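Local coordinates for CdiA toxin (PDB 5T87), which probably acts as the C-terminal toxin domain of a contact-dependent growth inhibition protein, held here in complex with its CdiI immunity protein, at residues E[22-27]-E[43-48]; E[50-55]-E[61-66]; E[8-13]-E[33-38]. One frame throughout, in Å; residues are numbered along the deposited sequence.

Contact 1: E[22-27]-E[43-48]; sequences PRRVSV and DVYHGH
Strands 22-27 and 44-48 run in roughly the same direction, 52° apart and 9.4 Å at their closest axis approach, with the CA atoms of R23 and Y45 facing each other at 9.3 Å. They are the second and fourth strands of an antiparallel meander. Strand 34-41 lies between them and pairs with both, R24 with F37 and H46 with D38, so this contact is made largely by side chains reaching past the middle strand. Y45 does most of the reaching. It sets out toward strand 22-27, and the ring brings its edge up to the backbone of P22: O of P22 lies near the ring plane, 3.7 Å from CE2 of Y45. Further out, CB of P22 is 4.3 Å from the Y45 hydroxyl oxygen, OH. R24 meets the same CE2 atom of Y45 with its aliphatic part, the CD methylene lying 4.1 Å away and oblique to the ring. Beyond CD the chain bends (chi3 73°), which carries the guanidinium off to the hydroxyl of S14 and leaves its plane 81° from that of the Y45 ring. On the opposite face of the sheet R23 leaves its backbone pointing away from strand 44-48, yet its guanidinium ends near H48. Its polar end is held chiefly elsewhere: NE is in a salt bridge with D38, and NH1 in another with D108 of the immunity protein. The sheet itself continues into that protein, since V44 and Y45 form a parallel ladder with one of its strands. H48 has its own polar partner, R50, whose NE is bonded to NE2 of H48. Across the contact the two side chains only brush, NH2 of R23 standing at the imidazole edge 4.4 Å from CE1 of H48.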
# COMPACT_ATOMS: atom_id res chain seq x y z
N PRO E 22 -6.14 -4.82 7.15
CA PRO E 22 -6.94 -3.60 6.99
C PRO E 22 -7.20 -3.19 5.54
O PRO E 22 -7.95 -2.25 5.32
CB PRO E 22 -6.07 -2.55 7.69
CG PRO E 22 -4.67 -3.02 7.49
CD PRO E 22 -4.74 -4.52 7.53
N ARG E 23 -6.59 -3.86 4.56
CA ARG E 23 -6.84 -3.56 3.16
C ARG E 23 -8.33 -3.65 2.82
O ARG E 23 -8.96 -4.68 3.08
CB ARG E 23 -6.05 -4.50 2.26
CG ARG E 23 -6.20 -4.23 0.77
CD ARG E 23 -5.07 -4.85 -0.04
NE ARG E 23 -4.01 -3.89 -0.34
CZ ARG E 23 -3.01 -4.10 -1.21
NH1 ARG E 23 -2.91 -5.26 -1.86
NH2 ARG E 23 -2.10 -3.15 -1.41
N ARG E 24 -8.85 -2.57 2.24
CA ARG E 24 -10.23 -2.46 1.82
C ARG E 24 -10.32 -2.28 0.32
O ARG E 24 -9.32 -2.00 -0.35
CB ARG E 24 -10.91 -1.25 2.48
CG ARG E 24 -10.68 -1.12 3.97
CD ARG E 24 -11.52 0.01 4.55
NE ARG E 24 -12.95 -0.32 4.61
CZ ARG E 24 -13.54 -1.08 5.55
NH1 ARG E 24 -14.85 -1.30 5.49
NH2 ARG E 24 -12.83 -1.63 6.53
N VAL E 25 -11.55 -2.41 -0.19
CA VAL E 25 -11.86 -2.23 -1.62
C VAL E 25 -13.26 -1.63 -1.82
O VAL E 25 -14.18 -1.92 -1.04
CB VAL E 25 -11.73 -3.57 -2.41
CG1 VAL E 25 -12.67 -4.64 -1.87
CG2 VAL E 25 -11.95 -3.35 -3.90
N SER E 26 -13.41 -0.79 -2.85
CA SER E 26 -14.70 -0.18 -3.20
C SER E 26 -14.83 0.03 -4.72
O SER E 26 -13.91 -0.30 -5.48
CB SER E 26 -14.85 1.16 -2.48
OG SER E 26 -16.21 1.55 -2.36
N VAL E 27 -15.97 0.58 -5.15
CA VAL E 27 -16.16 1.01 -6.55
C VAL E 27 -16.83 2.39 -6.57
O VAL E 27 -17.77 2.63 -5.81
CB VAL E 27 -16.96 -0.04 -7.37
CG1 VAL E 27 -18.34 -0.31 -6.77
CG2 VAL E 27 -17.08 0.38 -8.83
N ASP E 43 -7.09 5.68 11.71
CA ASP E 43 -8.20 5.53 10.78
C ASP E 43 -7.93 6.18 9.41
O ASP E 43 -8.80 6.18 8.57
CB ASP E 43 -9.53 6.03 11.39
CG ASP E 43 -9.54 7.55 11.72
OD1 ASP E 43 -8.69 8.30 11.20
OD2 ASP E 43 -10.42 8.00 12.51
N VAL E 44 -6.74 6.74 9.21
CA VAL E 44 -6.37 7.38 7.93
C VAL E 44 -5.95 6.34 6.88
O VAL E 44 -5.23 5.40 7.20
CB VAL E 44 -5.21 8.39 8.09
CG1 VAL E 44 -4.84 9.03 6.76
CG2 VAL E 44 -5.58 9.44 9.14
N TYR E 45 -6.41 6.53 5.64
CA TYR E 45 -6.17 5.60 4.54
C TYR E 45 -5.72 6.35 3.27
O TYR E 45 -6.13 7.51 3.06
CB TYR E 45 -7.45 4.81 4.23
CG TYR E 45 -7.80 3.74 5.25
CD1 TYR E 45 -8.39 4.08 6.47
CD2 TYR E 45 -7.57 2.39 4.99
CE1 TYR E 45 -8.72 3.10 7.41
CE2 TYR E 45 -7.90 1.41 5.91
CZ TYR E 45 -8.47 1.76 7.11
OH TYR E 45 -8.78 0.76 7.99
N HIS E 46 -4.88 5.70 2.46
CA HIS E 46 -4.53 6.15 1.09
C HIS E 46 -5.08 5.15 0.06
O HIS E 46 -5.47 4.04 0.43
CB HIS E 46 -3.02 6.28 0.88
CG HIS E 46 -2.25 5.06 1.28
ND1 HIS E 46 -1.76 4.90 2.56
CD2 HIS E 46 -1.94 3.93 0.61
CE1 HIS E 46 -1.15 3.73 2.65
NE2 HIS E 46 -1.24 3.12 1.48
N GLY E 47 -5.09 5.54 -1.21
CA GLY E 47 -5.69 4.67 -2.21
C GLY E 47 -5.19 4.83 -3.62
O GLY E 47 -4.57 5.85 -3.97
N HIS E 48 -5.46 3.80 -4.42
CA HIS E 48 -5.08 3.80 -5.84
C HIS E 48 -6.14 3.14 -6.69
O HIS E 48 -6.92 2.31 -6.20
CB HIS E 48 -3.71 3.13 -6.06
CG HIS E 48 -3.66 1.70 -5.63
ND1 HIS E 48 -3.22 1.32 -4.38
CD2 HIS E 48 -3.98 0.55 -6.28
CE1 HIS E 48 -3.29 0.00 -4.27
NE2 HIS E 48 -3.74 -0.48 -5.41

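Contact 2: E[50-55]-E[61-66]; sequences RAWKDL and NALVRG
L55 and L63 make the tight part of this contact, their side chains crossing at about a right angle with the two CD1 methyls 3.7 Å apart. The same methyl of L63 also serves W52, lying 4.2 Å from CZ3 at the far end of the indole. W52 reaches it because CG is anti to the backbone N (chi1 177°), which places the six-membered ring beside the helix. Next to it the packing thins: CG2 of V64 approaches CH2 of W52 obliquely at 4.4 Å. A short 3-10 turn, residues 52-54, leads here from strand 44-50 toward helix 57-64, and the helix folds back over the turn and over one face of the sheet. F34 from strand 34-41 touches W52, L55 and L63, while V25 adds to the packing on L63. The turn is closed by the backbone bond from D54 N to A51 O, 2.7 Å. Its other side is polar and more exposed at K53. There K53 runs out extended and turns only at its last torsion (chi4 50°), where NZ meets OD1 of D54 in a 3.2 Å salt bridge on the syn side, 30° out of the carboxylate plane. R50 braces the turn from the sheet, its NH1 donating to O of D54 at 3.1 Å; NH2 of R50 forms a salt bridge with D108 of the immunity protein.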
# COMPACT_ATOMS: atom_id res chain seq x y z
N ARG E 50 -7.45 0.64 -9.73
CA ARG E 50 -7.09 -0.60 -10.42
C ARG E 50 -8.08 -0.99 -11.52
O ARG E 50 -9.24 -0.60 -11.50
CB ARG E 50 -6.94 -1.74 -9.41
CG ARG E 50 -5.63 -1.73 -8.63
CD ARG E 50 -5.34 -3.10 -8.03
NE ARG E 50 -4.30 -3.04 -7.00
CZ ARG E 50 -3.86 -4.09 -6.29
NH1 ARG E 50 -4.31 -5.32 -6.53
NH2 ARG E 50 -2.91 -3.90 -5.37
N ALA E 51 -7.58 -1.77 -12.48
CA ALA E 51 -8.41 -2.40 -13.51
C ALA E 51 -8.95 -3.75 -13.01
O ALA E 51 -8.23 -4.50 -12.34
CB ALA E 51 -7.59 -2.61 -14.78
N TRP E 52 -10.20 -4.06 -13.34
CA TRP E 52 -10.87 -5.29 -12.89
C TRP E 52 -9.98 -6.55 -12.83
O TRP E 52 -10.01 -7.28 -11.84
CB TRP E 52 -12.11 -5.58 -13.76
CG TRP E 52 -12.78 -6.86 -13.39
CD1 TRP E 52 -12.69 -8.05 -14.04
CD2 TRP E 52 -13.60 -7.09 -12.23
NE1 TRP E 52 -13.41 -9.01 -13.37
CE2 TRP E 52 -13.98 -8.45 -12.26
CE3 TRP E 52 -14.05 -6.28 -11.18
CZ2 TRP E 52 -14.80 -9.02 -11.27
CZ3 TRP E 52 -14.86 -6.85 -10.20
CH2 TRP E 52 -15.23 -8.21 -10.26
N LYS E 53 -9.20 -6.81 -13.88
CA LYS E 53 -8.35 -8.02 -13.96
C LYS E 53 -7.15 -7.99 -12.98
O LYS E 53 -6.59 -9.04 -12.65
CB LYS E 53 -7.84 -8.24 -15.40
CG LYS E 53 -6.71 -7.31 -15.82
CD LYS E 53 -6.54 -7.18 -17.33
CE LYS E 53 -5.63 -6.01 -17.69
NZ LYS E 53 -4.33 -5.98 -16.94
N ASP E 54 -6.77 -6.79 -12.54
CA ASP E 54 -5.72 -6.59 -11.52
C ASP E 54 -6.16 -6.78 -10.05
O ASP E 54 -5.32 -6.74 -9.15
CB ASP E 54 -5.06 -5.20 -11.70
CG ASP E 54 -4.36 -5.05 -13.04
OD1 ASP E 54 -4.18 -6.06 -13.74
OD2 ASP E 54 -3.97 -3.92 -13.40
N LEU E 55 -7.46 -6.98 -9.80
CA LEU E 55 -7.95 -7.31 -8.46
C LEU E 55 -7.84 -8.81 -8.26
O LEU E 55 -7.92 -9.56 -9.23
CB LEU E 55 -9.40 -6.89 -8.27
CG LEU E 55 -9.90 -5.58 -8.88
CD1 LEU E 55 -11.25 -5.23 -8.25
CD2 LEU E 55 -8.91 -4.44 -8.73
N ASN E 61 -14.58 -11.15 -5.19
CA ASN E 61 -15.61 -11.85 -4.40
C ASN E 61 -16.29 -10.88 -3.45
O ASN E 61 -17.51 -10.73 -3.48
CB ASN E 61 -15.01 -13.01 -3.58
CG ASN E 61 -14.67 -14.23 -4.42
OD1 ASN E 61 -15.28 -14.49 -5.46
ND2 ASN E 61 -13.71 -15.01 -3.94
N ALA E 62 -15.47 -10.22 -2.63
CA ALA E 62 -15.93 -9.25 -1.64
C ALA E 62 -16.62 -8.02 -2.25
O ALA E 62 -17.42 -7.36 -1.57
CB ALA E 62 -14.77 -8.82 -0.75
N LEU E 63 -16.32 -7.69 -3.51
CA LEU E 63 -17.08 -6.68 -4.26
C LEU E 63 -18.50 -7.16 -4.68
O LEU E 63 -19.50 -6.60 -4.21
CB LEU E 63 -16.31 -6.19 -5.49
CG LEU E 63 -15.28 -5.09 -5.25
CD1 LEU E 63 -14.53 -4.80 -6.55
CD2 LEU E 63 -15.93 -3.81 -4.73
N VAL E 64 -18.57 -8.17 -5.55
CA VAL E 64 -19.86 -8.66 -6.09
C VAL E 64 -20.81 -9.04 -4.96
O VAL E 64 -21.98 -8.64 -4.95
CB VAL E 64 -19.72 -9.90 -7.03
CG1 VAL E 64 -21.09 -10.39 -7.51
CG2 VAL E 64 -18.82 -9.62 -8.24
N ARG E 65 -20.28 -9.80 -4.00
CA ARG E 65 -21.03 -10.26 -2.83
C ARG E 65 -21.46 -9.12 -1.90
O ARG E 65 -22.51 -9.20 -1.26
CB ARG E 65 -20.21 -11.29 -2.06
CG ARG E 65 -20.93 -11.95 -0.89
CD ARG E 65 -20.41 -13.36 -0.62
NE ARG E 65 -18.95 -13.48 -0.80
CZ ARG E 65 -18.02 -13.06 0.07
NH1 ARG E 65 -18.36 -12.49 1.23
NH2 ARG E 65 -16.73 -13.23 -0.22
N GLY E 66 -20.66 -8.05 -1.85
CA GLY E 66 -21.03 -6.84 -1.12
C GLY E 66 -22.21 -6.08 -1.69
O GLY E 66 -22.79 -5.24 -1.00

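Contact 3: E[8-13]-E[33-38]; sequences QSVLEN and EFVVFD
Helix 7-12 lies across the antiparallel sheet, and here V10 and L11 press onto V35 and F37 of strand 34-41. The axes of the two segments cross at 78° and come within 9.9 Å. F37 is the centre of the contact, its ring approached from three directions. L11 sits over one face, where CD1 makes a CH-pi contact 4.1 Å from the ring centroid and only 18° off the normal; a first torsion that sets CG opposite the backbone N (chi1 175°) helps bring that methyl over the ring. Farther out on the ring, CZ of F37 comes within 3.7 Å of the backbone N of L11, close up against the helix itself. V10 comes in at the edge, its CG1 near the ring plane and 3.8 Å from CZ of F37. CG1 of V35, two residues back on the same strand, lies over the rim of the opposite face. In this helix-on-sheet packing V35 and F37 alternate with F34 and V36, which turn to the other face and meet helix 57-64. The two valines also touch directly, CG1 of V10 to CG2 of V35 at 4.1 Å. Away from the sheet the helix is polar. NE2 of Q8 donates to OE2 of E12 one turn later, 3.2 Å away, reaching it from above the carboxylate plane. The same amide faces the immunity protein, with NE2 bonded to the carbonyl of M3 and OE1 to the backbone N of Y5 in that chain.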
# COMPACT_ATOMS: atom_id res chain seq x y z
N GLN E 8 -12.94 10.41 -0.30
CA GLN E 8 -13.58 10.34 1.01
C GLN E 8 -14.84 9.45 1.01
O GLN E 8 -14.92 8.49 1.80
CB GLN E 8 -13.87 11.75 1.55
CG GLN E 8 -14.31 11.83 3.00
CD GLN E 8 -13.33 11.16 3.95
OE1 GLN E 8 -12.20 11.61 4.12
NE2 GLN E 8 -13.77 10.09 4.59
N SER E 9 -15.79 9.73 0.11
CA SER E 9 -17.07 8.98 0.06
C SER E 9 -16.92 7.52 -0.43
O SER E 9 -17.63 6.62 0.04
CB SER E 9 -18.11 9.73 -0.79
OG SER E 9 -17.62 10.02 -2.08
N VAL E 10 -15.99 7.31 -1.35
CA VAL E 10 -15.65 5.97 -1.84
C VAL E 10 -15.01 5.11 -0.72
O VAL E 10 -15.28 3.91 -0.63
CB VAL E 10 -14.73 6.04 -3.08
CG1 VAL E 10 -14.29 4.64 -3.50
CG2 VAL E 10 -15.44 6.72 -4.25
N LEU E 11 -14.16 5.74 0.10
CA LEU E 11 -13.59 5.09 1.30
C LEU E 11 -14.67 4.71 2.31
O LEU E 11 -14.66 3.59 2.82
CB LEU E 11 -12.54 6.00 1.96
CG LEU E 11 -11.90 5.59 3.30
CD1 LEU E 11 -11.28 4.21 3.23
CD2 LEU E 11 -10.86 6.62 3.73
N GLU E 12 -15.58 5.64 2.61
CA GLU E 12 -16.66 5.39 3.59
C GLU E 12 -17.57 4.22 3.16
O GLU E 12 -17.90 3.37 3.98
CB GLU E 12 -17.47 6.67 3.87
CG GLU E 12 -16.69 7.71 4.67
CD GLU E 12 -17.32 9.11 4.71
OE1 GLU E 12 -18.30 9.36 3.99
OE2 GLU E 12 -16.83 9.99 5.45
N ASN E 13 -17.90 4.14 1.87
CA ASN E 13 -18.69 3.02 1.36
C ASN E 13 -17.83 1.82 0.91
O ASN E 13 -18.27 1.04 0.07
CB ASN E 13 -19.62 3.49 0.20
CG ASN E 13 -20.60 4.57 0.63
OD1 ASN E 13 -20.54 5.70 0.14
ND2 ASN E 13 -21.52 4.24 1.55
N GLU E 33 -14.65 3.49 -11.52
CA GLU E 33 -13.32 2.91 -11.29
C GLU E 33 -13.31 2.02 -10.03
O GLU E 33 -14.11 2.23 -9.12
CB GLU E 33 -12.28 4.04 -11.16
CG GLU E 33 -12.38 4.86 -9.87
CD GLU E 33 -11.94 6.31 -10.00
OE1 GLU E 33 -11.49 6.73 -11.09
OE2 GLU E 33 -12.05 7.05 -8.99
N PHE E 34 -12.42 1.03 -10.02
CA PHE E 34 -12.21 0.17 -8.85
C PHE E 34 -11.03 0.70 -8.04
O PHE E 34 -9.98 1.03 -8.61
CB PHE E 34 -11.94 -1.28 -9.27
CG PHE E 34 -13.03 -1.87 -10.11
CD1 PHE E 34 -14.27 -2.18 -9.54
CD2 PHE E 34 -12.83 -2.11 -11.47
CE1 PHE E 34 -15.29 -2.71 -10.32
CE2 PHE E 34 -13.85 -2.65 -12.25
CZ PHE E 34 -15.08 -2.95 -11.68
N VAL E 35 -11.20 0.77 -6.71
CA VAL E 35 -10.26 1.44 -5.80
C VAL E 35 -9.82 0.56 -4.62
O VAL E 35 -10.67 -0.00 -3.92
CB VAL E 35 -10.85 2.74 -5.21
CG1 VAL E 35 -9.78 3.52 -4.44
CG2 VAL E 35 -11.45 3.61 -6.32
N VAL E 36 -8.50 0.49 -4.41
CA VAL E 36 -7.88 -0.23 -3.29
C VAL E 36 -7.37 0.77 -2.26
O VAL E 36 -6.65 1.72 -2.62
CB VAL E 36 -6.70 -1.10 -3.76
CG1 VAL E 36 -6.01 -1.78 -2.58
CG2 VAL E 36 -7.14 -2.13 -4.79
N PHE E 37 -7.72 0.54 -1.00
CA PHE E 37 -7.36 1.41 0.12
C PHE E 37 -6.52 0.68 1.13
O PHE E 37 -6.85 -0.44 1.49
CB PHE E 37 -8.62 1.87 0.84
CG PHE E 37 -9.48 2.79 0.03
CD1 PHE E 37 -9.10 4.12 -0.16
CD2 PHE E 37 -10.67 2.34 -0.53
CE1 PHE E 37 -9.89 4.98 -0.90
CE2 PHE E 37 -11.47 3.21 -1.27
CZ PHE E 37 -11.08 4.53 -1.45
N ASP E 38 -5.49 1.34 1.64
CA ASP E 38 -4.61 0.77 2.65
C ASP E 38 -4.45 1.73 3.81
O ASP E 38 -4.51 2.94 3.62
CB ASP E 38 -3.23 0.49 2.06
CG ASP E 38 -3.29 -0.47 0.90
OD1 ASP E 38 -3.46 -1.68 1.15
OD2 ASP E 38 -3.19 -0.00 -0.27

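In the fold
From the N terminus, helix 7-12 comes first and meets strand 34-41 only after two strands have intervened, so contact 3 closes a long loop that contains strands 15-18 and 21-27. Contact 1 opens inside that loop, on strand 21-27, and closes beyond it on strand 44-50; the two therefore cross, and they are joined by the hydrogen bond between S26 and V10. Contact 2 follows both in series, closing a short loop made mostly of the first turns of helix 57-64 and tying the turn after strand 44-50 to that helix. Together they place one helix on each face of the meander. The residues of strand 34-41 that face helix 57-64 join contact 3 to contact 2.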